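Local coordinates for protein RBSTP2229 gene product (Geobacillus stearothermophilus, PDB 1T6A) that is of unknown function but belongs to the DUF1885 family and joins a long N-terminal helix to a small alpha-beta region, at residues F46-R51 with L57-D62; G93-A98 with H114-R119. One frame throughout, in Å; residues are numbered along the deposited sequence.

Contact 1: residues F46-R51 with L57-D62; sequences FPYTVR and LYLQGD
L59 meets Y48 and F46 at the apolar centre. Its CB lies 3.9 Å from Y48 CB, and the two side chains cross at about a right angle. One branch, L59 CD2, reaches F46 CZ at 3.9 Å. The other, L59 CD1, runs alongside V50, which also touches L57. Y48 has CG anti to the carbonyl carbon (chi1 -61°). This brings ring atom CD1 to 3.5 Å from G61 CA, where glycine has no side chain in the way. The Y48 hydroxyl reaches past the hairpin to D94. With an alanine in place of Y48, L59 and G61 would probably face a gap and D94 would lose this hydroxyl partner.

Backbone bonds join T49 to Q60 and R51 to Y58, two in each pair. The shortest runs from Y58 N to R51 O, 2.7 Å. On the same face as T49 and Q60, R51 is modelled in two conformers. In one its guanidinium lies nearly parallel to the Y58 ring, planes 12° apart, so this stack is doubtful.

At the polar edge, D62 N bonds to P47 O at 2.9 Å and closes the end of the ladder. P47 is the centre of an inverse gamma turn. A water accepts from T49 OG1 and donates to Q60 O. The arrangement is an antiparallel beta hairpin, with strand 48-53 at the border of the four-stranded sheet.

Contact 2: residues G93-A98 with H114-R119; sequences GDKGKA and HLFSGR. With NO3 (nitrate ion), chain B.
F116 meets helix 92-109 at K95 and A98, and van der Waals contact alone links the two segments. The ring comes in edge first. Its CZ lies 3.8 Å from K95 CB, and the two side chains cross at about a right angle. K95 O sits at the same ring edge, in the plane, 3.7 Å from CZ. The slightly positive rim of the ring probably suits that carbonyl oxygen. A98 CB is a looser neighbour at 4.5 Å from F116 CE2. F116 CB points toward the helix, and with CG between the backbone N and the carbonyl carbon (chi1 52°) the ring edge reaches K95. N99, one helical turn beyond K95, also touches F116. The K95 chain leads away from the ring, and its NZ makes a weak bond to T91 O.

Hydrogen bonds shape the 114-119 side from within. G118 N bonds to L115 O at 3.0 Å and closes a type I turn. L115 N bonds to R119 O. S117 OG accepts from R119 N at 3.3 Å, which makes an ST turn.

Charge enters through a nitrate ion, probably from the crystallisation liquor. S117 OG donates to its O3 at 2.7 Å. R119 NH1 makes a weak, bent bond to its O2, which lies at the guanidinium edge. K103 NZ of helix 92-109 is a further donor. The positive charges of R119 and K103 would probably favour binding of the anion here. L115 CD1 packs against the ion, 3.6 Å from the nitrate N.

G118 has a positive phi of 93°. With the two L115 backbone bonds, this fits a type I turn with a G1 beta bulge, joining strands 111-114 and 120-123 as a beta hairpin set against the helix.

In the fold
Both contacts are partly buried, and both involve a beta hairpin. Contact 1 lies within one hairpin and is the larger, with 625 Å² buried between its segments. A backbone ladder holds it, and buried Y48 and L59 form its inner side. Contact 2 buries 119 Å² and sets the turn of a second hairpin against helix 92-109. A single exposed ring does most of that work, and a bound anion lies nearby. The centres are about 16 Å apart. They meet at the start of the helix, where P47 packs on K97 and Y48 approaches D94 and K97. One helix therefore touches both hairpins, through different residues.

Contact 1: residues F46-R51 with L57-D62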
ATOM      1  N   PHE A  46      -1.107   0.885  -3.727  1.00 28.97           N
ATOM      2  CA  PHE A  46      -2.198   1.764  -4.191  1.00 29.16           C
ATOM      3  C   PHE A  46      -1.724   2.693  -5.287  1.00 28.82           C
ATOM      4  O   PHE A  46      -1.531   3.905  -5.069  1.00 29.65           O
ATOM      5  CB  PHE A  46      -2.770   2.566  -3.033  1.00 29.28           C
ATOM      6  CG  PHE A  46      -4.113   3.162  -3.321  1.00 29.95           C
ATOM      7  CD1 PHE A  46      -5.257   2.387  -3.265  1.00 31.27           C
ATOM      8  CD2 PHE A  46      -4.232   4.513  -3.636  1.00 32.00           C
ATOM      9  CE1 PHE A  46      -6.526   2.955  -3.540  1.00 32.20           C
ATOM     10  CE2 PHE A  46      -5.480   5.079  -3.904  1.00 32.27           C
ATOM     11  CZ  PHE A  46      -6.624   4.296  -3.855  1.00 31.62           C
ATOM     12  N   PRO A  47      -1.527   2.135  -6.469  1.00 28.67           N
ATOM     13  CA  PRO A  47      -1.007   2.899  -7.608  1.00 29.26           C
ATOM     14  C   PRO A  47      -2.115   3.670  -8.351  1.00 29.71           C
ATOM     15  O   PRO A  47      -2.263   3.558  -9.546  1.00 30.33           O
ATOM     16  CB  PRO A  47      -0.419   1.809  -8.491  1.00 28.84           C
ATOM     17  CG  PRO A  47      -1.336   0.648  -8.258  1.00 28.53           C
ATOM     18  CD  PRO A  47      -1.788   0.726  -6.825  1.00 28.39           C
ATOM     19  N   TYR A  48      -2.889   4.451  -7.623  1.00 30.40           N
ATOM     20  CA  TYR A  48      -3.990   5.187  -8.211  1.00 31.13           C
ATOM     21  C   TYR A  48      -4.036   6.594  -7.664  1.00 32.08           C
ATOM     22  O   TYR A  48      -3.621   6.841  -6.546  1.00 31.73           O
ATOM     23  CB  TYR A  48      -5.316   4.488  -7.900  1.00 30.42           C
ATOM     24  CG  TYR A  48      -5.399   3.087  -8.444  1.00 30.34           C
ATOM     25  CD1 TYR A  48      -5.623   2.858  -9.803  1.00 29.70           C
ATOM     26  CD2 TYR A  48      -5.233   1.988  -7.611  1.00 28.45           C
ATOM     27  CE1 TYR A  48      -5.692   1.566 -10.310  1.00 29.32           C
ATOM     28  CE2 TYR A  48      -5.291   0.691  -8.116  1.00 28.36           C
ATOM     29  CZ  TYR A  48      -5.532   0.491  -9.454  1.00 28.25           C
ATOM     30  OH  TYR A  48      -5.592  -0.778  -9.946  1.00 28.11           O
ATOM     31  N   THR A  49      -4.568   7.499  -8.474  1.00 34.00           N
ATOM     32  CA  THR A  49      -4.979   8.831  -8.045  1.00 35.21           C
ATOM     33  C   THR A  49      -6.505   8.849  -8.011  1.00 35.18           C
ATOM     34  O   THR A  49      -7.134   8.382  -8.942  1.00 33.90           O
ATOM     35  CB  THR A  49      -4.487   9.864  -9.081  1.00 35.96           C
ATOM     36  OG1 THR A  49      -3.055   9.806  -9.191  1.00 38.67           O
ATOM     37  CG2 THR A  49      -4.791  11.285  -8.621  1.00 37.44           C
ATOM     38  N   VAL A  50      -7.085   9.400  -6.948  1.00 36.45           N
ATOM     39  CA  VAL A  50      -8.530   9.434  -6.755  1.00 37.72           C
ATOM     40  C   VAL A  50      -9.140  10.795  -7.140  1.00 39.66           C
ATOM     41  O   VAL A  50      -8.691  11.847  -6.672  1.00 39.17           O
ATOM     42  CB  VAL A  50      -8.885   9.137  -5.282  1.00 37.72           C
ATOM     43  CG1 VAL A  50     -10.396   9.226  -5.040  1.00 37.76           C
ATOM     44  CG2 VAL A  50      -8.381   7.767  -4.877  1.00 38.08           C
ATOM     45  N   ARG A  51     -10.169  10.763  -7.988  1.00 41.80           N
ATOM     46  CA  ARG A  51     -11.028  11.929  -8.225  1.00 43.29           C
ATOM     47  C   ARG A  51     -12.520  11.553  -8.123  1.00 43.44           C
ATOM     48  O   ARG A  51     -12.910  10.399  -8.324  1.00 42.90           O
ATOM     49  CB  ARG A  51     -10.689  12.567  -9.582  0.50 43.74           C
ATOM     50  CG  ARG A  51     -11.849  12.708 -10.577  0.50 46.71           C
ATOM     51  CD  ARG A  51     -11.411  12.916 -12.026  0.50 50.60           C
ATOM     52  NE  ARG A  51     -12.519  12.704 -12.968  0.50 54.19           N
ATOM     53  CZ  ARG A  51     -12.544  11.793 -13.951  0.50 57.26           C
ATOM     54  NH1 ARG A  51     -11.524  10.957 -14.161  0.50 58.43           N
ATOM     55  NH2 ARG A  51     -13.616  11.714 -14.735  0.50 58.03           N
ATOM     56  N   LEU A  57     -16.479   7.725  -7.638  1.00 30.83           N
ATOM     57  CA  LEU A  57     -15.023   7.844  -7.441  1.00 31.57           C
ATOM     58  C   LEU A  57     -14.257   7.169  -8.559  1.00 31.07           C
ATOM     59  O   LEU A  57     -14.454   5.982  -8.795  1.00 31.84           O
ATOM     60  CB  LEU A  57     -14.635   7.235  -6.099  1.00 31.47           C
ATOM     61  CG  LEU A  57     -15.087   8.052  -4.890  1.00 33.31           C
ATOM     62  CD1 LEU A  57     -15.052   7.220  -3.626  1.00 34.97           C
ATOM     63  CD2 LEU A  57     -14.231   9.317  -4.709  1.00 36.45           C
ATOM     64  N   TYR A  58     -13.413   7.905  -9.267  1.00 30.74           N
ATOM     65  CA  TYR A  58     -12.594   7.328 -10.319  1.00 31.89           C
ATOM     66  C   TYR A  58     -11.150   7.219  -9.861  1.00 32.38           C
ATOM     67  O   TYR A  58     -10.543   8.198  -9.436  1.00 32.76           O
ATOM     68  CB  TYR A  58     -12.663   8.133 -11.620  1.00 32.58           C
ATOM     69  CG  TYR A  58     -14.037   8.130 -12.229  1.00 34.25           C
ATOM     70  CD1 TYR A  58     -14.433   7.124 -13.101  1.00 36.54           C
ATOM     71  CD2 TYR A  58     -14.958   9.112 -11.892  1.00 36.30           C
ATOM     72  CE1 TYR A  58     -15.720   7.105 -13.640  1.00 38.34           C
ATOM     73  CE2 TYR A  58     -16.238   9.112 -12.431  1.00 38.60           C
ATOM     74  CZ  TYR A  58     -16.614   8.103 -13.287  1.00 38.64           C
ATOM     75  OH  TYR A  58     -17.885   8.113 -13.786  1.00 41.91           O
ATOM     76  N   LEU A  59     -10.623   6.006  -9.917  1.00 32.64           N
ATOM     77  CA  LEU A  59      -9.217   5.746  -9.661  1.00 33.09           C
ATOM     78  C   LEU A  59      -8.500   5.693 -10.999  1.00 34.10           C
ATOM     79  O   LEU A  59      -8.866   4.905 -11.865  1.00 34.73           O
ATOM     80  CB  LEU A  59      -9.037   4.429  -8.895  1.00 32.12           C
ATOM     81  CG  LEU A  59      -9.260   4.478  -7.376  1.00 31.77           C
ATOM     82  CD1 LEU A  59     -10.632   4.970  -7.023  1.00 32.24           C
ATOM     83  CD2 LEU A  59      -9.023   3.100  -6.749  1.00 31.20           C
ATOM     84  N   GLN A  60      -7.487   6.540 -11.168  1.00 35.36           N
ATOM     85  CA  GLN A  60      -6.664   6.551 -12.371  1.00 36.74           C
ATOM     86  C   GLN A  60      -5.313   5.897 -12.069  1.00 36.47           C
ATOM     87  O   GLN A  60      -4.597   6.303 -11.162  1.00 34.68           O
ATOM     88  CB  GLN A  60      -6.468   7.993 -12.886  1.00 37.90           C
ATOM     89  CG  GLN A  60      -5.590   8.102 -14.157  1.00 42.76           C
ATOM     90  CD  GLN A  60      -5.325   9.558 -14.587  1.00 49.34           C
ATOM     91  OE1 GLN A  60      -4.566  10.280 -13.928  1.00 54.30           O
ATOM     92  NE2 GLN A  60      -5.952   9.981 -15.685  1.00 51.93           N
ATOM     93  N   GLY A  61      -4.963   4.889 -12.863  1.00 37.16           N
ATOM     94  CA  GLY A  61      -3.799   4.080 -12.587  1.00 38.08           C
ATOM     95  C   GLY A  61      -2.491   4.728 -12.984  1.00 39.14           C
ATOM     96  O   GLY A  61      -2.389   5.337 -14.050  1.00 38.82           O
ATOM     97  N   ASP A  62      -1.482   4.568 -12.129  1.00 40.36           N
ATOM     98  CA  ASP A  62      -0.126   5.029 -12.429  1.00 41.52           C
ATOM     99  C   ASP A  62       0.527   4.115 -13.451  1.00 42.01           C
ATOM    100  O   ASP A  62       0.551   2.895 -13.271  1.00 42.47           O
ATOM    101  CB  ASP A  62       0.722   5.055 -11.157  1.00 41.79           C
ATOM    102  CG  ASP A  62       0.201   6.036 -10.141  1.00 43.57           C
ATOM    103  OD1 ASP A  62      -0.260   7.116 -10.571  1.00 46.61           O
ATOM    104  OD2 ASP A  62       0.202   5.830  -8.902  1.00 45.59           O
TER
HETATM  105  O   HOH W   1      -0.579   7.309  -6.784  1.00 43.63           O
HETATM  106  O   HOH W   2      -2.436   8.066 -11.161  1.00 44.86           O

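Contact 2: residues G93-A98 with H114-R119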
ATOM      1  N   GLY A  93      -3.190  -6.107 -13.333  1.00 30.98           N
ATOM      2  CA  GLY A  93      -2.912  -5.394 -12.102  1.00 30.43           C
ATOM      3  C   GLY A  93      -4.153  -4.806 -11.451  1.00 29.65           C
ATOM      4  O   GLY A  93      -4.351  -4.958 -10.250  1.00 29.05           O
ATOM      5  N   ASP A  94      -4.984  -4.141 -12.249  1.00 29.55           N
ATOM      6  CA  ASP A  94      -6.229  -3.541 -11.781  1.00 29.08           C
ATOM      7  C   ASP A  94      -7.139  -4.578 -11.138  1.00 29.14           C
ATOM      8  O   ASP A  94      -7.761  -4.291 -10.134  1.00 29.08           O
ATOM      9  CB  ASP A  94      -7.019  -2.928 -12.940  1.00 29.45           C
ATOM     10  CG  ASP A  94      -6.393  -1.669 -13.512  1.00 31.18           C
ATOM     11  OD1 ASP A  94      -5.778  -0.855 -12.777  1.00 29.94           O
ATOM     12  OD2 ASP A  94      -6.526  -1.406 -14.726  1.00 34.53           O
ATOM     13  N   LYS A  95      -7.236  -5.768 -11.733  1.00 29.06           N
ATOM     14  CA  LYS A  95      -8.115  -6.801 -11.221  1.00 30.21           C
ATOM     15  C   LYS A  95      -7.676  -7.206  -9.816  1.00 29.35           C
ATOM     16  O   LYS A  95      -8.495  -7.302  -8.911  1.00 29.34           O
ATOM     17  CB  LYS A  95      -8.124  -8.040 -12.124  1.00 30.85           C
ATOM     18  CG  LYS A  95      -8.830  -7.831 -13.471  1.00 36.32           C
ATOM     19  CD  LYS A  95      -8.722  -9.102 -14.348  1.00 41.83           C
ATOM     20  CE  LYS A  95      -9.098  -8.866 -15.802  1.00 43.70           C
ATOM     21  NZ  LYS A  95      -8.474  -7.626 -16.353  1.00 48.47           N
ATOM     22  N   GLY A  96      -6.382  -7.458  -9.657  1.00 28.04           N
ATOM     23  CA  GLY A  96      -5.814  -7.781  -8.370  1.00 27.42           C
ATOM     24  C   GLY A  96      -6.037  -6.690  -7.341  1.00 27.15           C
ATOM     25  O   GLY A  96      -6.444  -6.979  -6.214  1.00 26.67           O
ATOM     26  N   LYS A  97      -5.808  -5.435  -7.715  1.00 26.56           N
ATOM     27  CA  LYS A  97      -6.003  -4.351  -6.767  1.00 27.02           C
ATOM     28  C   LYS A  97      -7.466  -4.219  -6.365  1.00 26.78           C
ATOM     29  O   LYS A  97      -7.763  -4.013  -5.190  1.00 26.43           O
ATOM     30  CB  LYS A  97      -5.474  -3.029  -7.304  1.00 27.59           C
ATOM     31  CG  LYS A  97      -3.976  -3.022  -7.538  1.00 29.90           C
ATOM     32  CD  LYS A  97      -3.211  -3.120  -6.232  1.00 33.84           C
ATOM     33  CE  LYS A  97      -1.733  -3.040  -6.483  1.00 34.61           C
ATOM     34  NZ  LYS A  97      -1.221  -4.332  -6.830  1.00 37.74           N
ATOM     35  N   ALA A  98      -8.379  -4.409  -7.313  1.00 26.50           N
ATOM     36  CA  ALA A  98      -9.808  -4.316  -7.017  1.00 26.88           C
ATOM     37  C   ALA A  98     -10.180  -5.433  -6.069  1.00 27.14           C
ATOM     38  O   ALA A  98     -10.935  -5.223  -5.138  1.00 27.35           O
ATOM     39  CB  ALA A  98     -10.674  -4.402  -8.313  1.00 26.79           C
ATOM     40  N   HIS A 114     -19.716 -10.046  -3.542  1.00 26.65           N
ATOM     41  CA  HIS A 114     -19.821 -10.807  -4.774  1.00 27.45           C
ATOM     42  C   HIS A 114     -18.678 -10.377  -5.674  1.00 27.08           C
ATOM     43  O   HIS A 114     -18.716  -9.307  -6.283  1.00 25.86           O
ATOM     44  CB  HIS A 114     -21.172 -10.569  -5.446  1.00 28.23           C
ATOM     45  CG  HIS A 114     -22.331 -10.605  -4.493  1.00 31.77           C
ATOM     46  ND1 HIS A 114     -22.906  -9.462  -3.971  1.00 37.12           N
ATOM     47  CD2 HIS A 114     -23.013 -11.645  -3.959  1.00 35.19           C
ATOM     48  CE1 HIS A 114     -23.896  -9.798  -3.161  1.00 36.10           C
ATOM     49  NE2 HIS A 114     -23.979 -11.117  -3.133  1.00 36.39           N
ATOM     50  N   LEU A 115     -17.644 -11.205  -5.707  1.00 27.29           N
ATOM     51  CA  LEU A 115     -16.444 -10.937  -6.484  1.00 29.01           C
ATOM     52  C   LEU A 115     -16.696 -11.215  -7.960  1.00 29.54           C
ATOM     53  O   LEU A 115     -17.573 -12.004  -8.303  1.00 28.01           O
ATOM     54  CB  LEU A 115     -15.314 -11.811  -5.978  1.00 29.23           C
ATOM     55  CG  LEU A 115     -14.849 -11.446  -4.559  1.00 31.39           C
ATOM     56  CD1 LEU A 115     -14.177 -12.608  -3.865  1.00 33.70           C
ATOM     57  CD2 LEU A 115     -13.895 -10.289  -4.620  1.00 34.01           C
ATOM     58  N   PHE A 116     -15.922 -10.598  -8.840  1.00 31.62           N
ATOM     59  CA  PHE A 116     -16.204 -10.754 -10.269  1.00 33.59           C
ATOM     60  C   PHE A 116     -15.832 -12.157 -10.755  1.00 33.39           C
ATOM     61  O   PHE A 116     -16.249 -12.558 -11.814  1.00 32.81           O
ATOM     62  CB  PHE A 116     -15.574  -9.656 -11.154  1.00 34.99           C
ATOM     63  CG  PHE A 116     -14.109  -9.456 -10.935  1.00 37.47           C
ATOM     64  CD1 PHE A 116     -13.178 -10.284 -11.546  1.00 41.23           C
ATOM     65  CD2 PHE A 116     -13.670  -8.437 -10.122  1.00 39.96           C
ATOM     66  CE1 PHE A 116     -11.812 -10.087 -11.338  1.00 42.99           C
ATOM     67  CE2 PHE A 116     -12.341  -8.238  -9.891  1.00 41.36           C
ATOM     68  CZ  PHE A 116     -11.398  -9.058 -10.504  1.00 43.69           C
ATOM     69  N   SER A 117     -15.073 -12.899  -9.960  1.00 33.14           N
ATOM     70  CA  SER A 117     -14.793 -14.301 -10.250  1.00 33.42           C
ATOM     71  C   SER A 117     -16.008 -15.236 -10.074  1.00 33.18           C
ATOM     72  O   SER A 117     -15.905 -16.419 -10.370  1.00 33.04           O
ATOM     73  CB  SER A 117     -13.697 -14.794  -9.302  1.00 33.50           C
ATOM     74  OG  SER A 117     -14.234 -14.966  -7.991  1.00 33.15           O
ATOM     75  N   GLY A 118     -17.123 -14.721  -9.547  1.00 32.83           N
ATOM     76  CA  GLY A 118     -18.288 -15.523  -9.213  1.00 32.49           C
ATOM     77  C   GLY A 118     -18.324 -16.031  -7.774  1.00 32.64           C
ATOM     78  O   GLY A 118     -19.306 -16.587  -7.345  1.00 32.50           O
ATOM     79  N   ARG A 119     -17.252 -15.825  -7.025  1.00 33.12           N
ATOM     80  CA  ARG A 119     -17.186 -16.210  -5.617  1.00 32.95           C
ATOM     81  C   ARG A 119     -17.961 -15.225  -4.751  1.00 32.60           C
ATOM     82  O   ARG A 119     -17.917 -14.039  -4.977  1.00 31.15           O
ATOM     83  CB  ARG A 119     -15.723 -16.219  -5.194  1.00 33.39           C
ATOM     84  CG  ARG A 119     -15.425 -16.764  -3.830  1.00 36.37           C
ATOM     85  CD  ARG A 119     -13.914 -16.722  -3.506  1.00 39.31           C
ATOM     86  NE  ARG A 119     -13.624 -16.847  -2.074  1.00 40.53           N
ATOM     87  CZ  ARG A 119     -12.484 -16.465  -1.504  1.00 43.96           C
ATOM     88  NH1 ARG A 119     -11.504 -15.924  -2.221  1.00 44.37           N
ATOM     89  NH2 ARG A 119     -12.316 -16.621  -0.199  1.00 45.98           N
TER
HETATM   90  N   NO3 B 201     -11.510 -14.317  -5.606  1.00 45.24           N
HETATM   91  O1  NO3 B 201     -11.440 -13.177  -6.417  1.00 46.00           O
HETATM   92  O2  NO3 B 201     -10.650 -14.460  -4.503  1.00 44.94           O
HETATM   93  O3  NO3 B 201     -12.472 -15.279  -5.907  1.00 45.39           O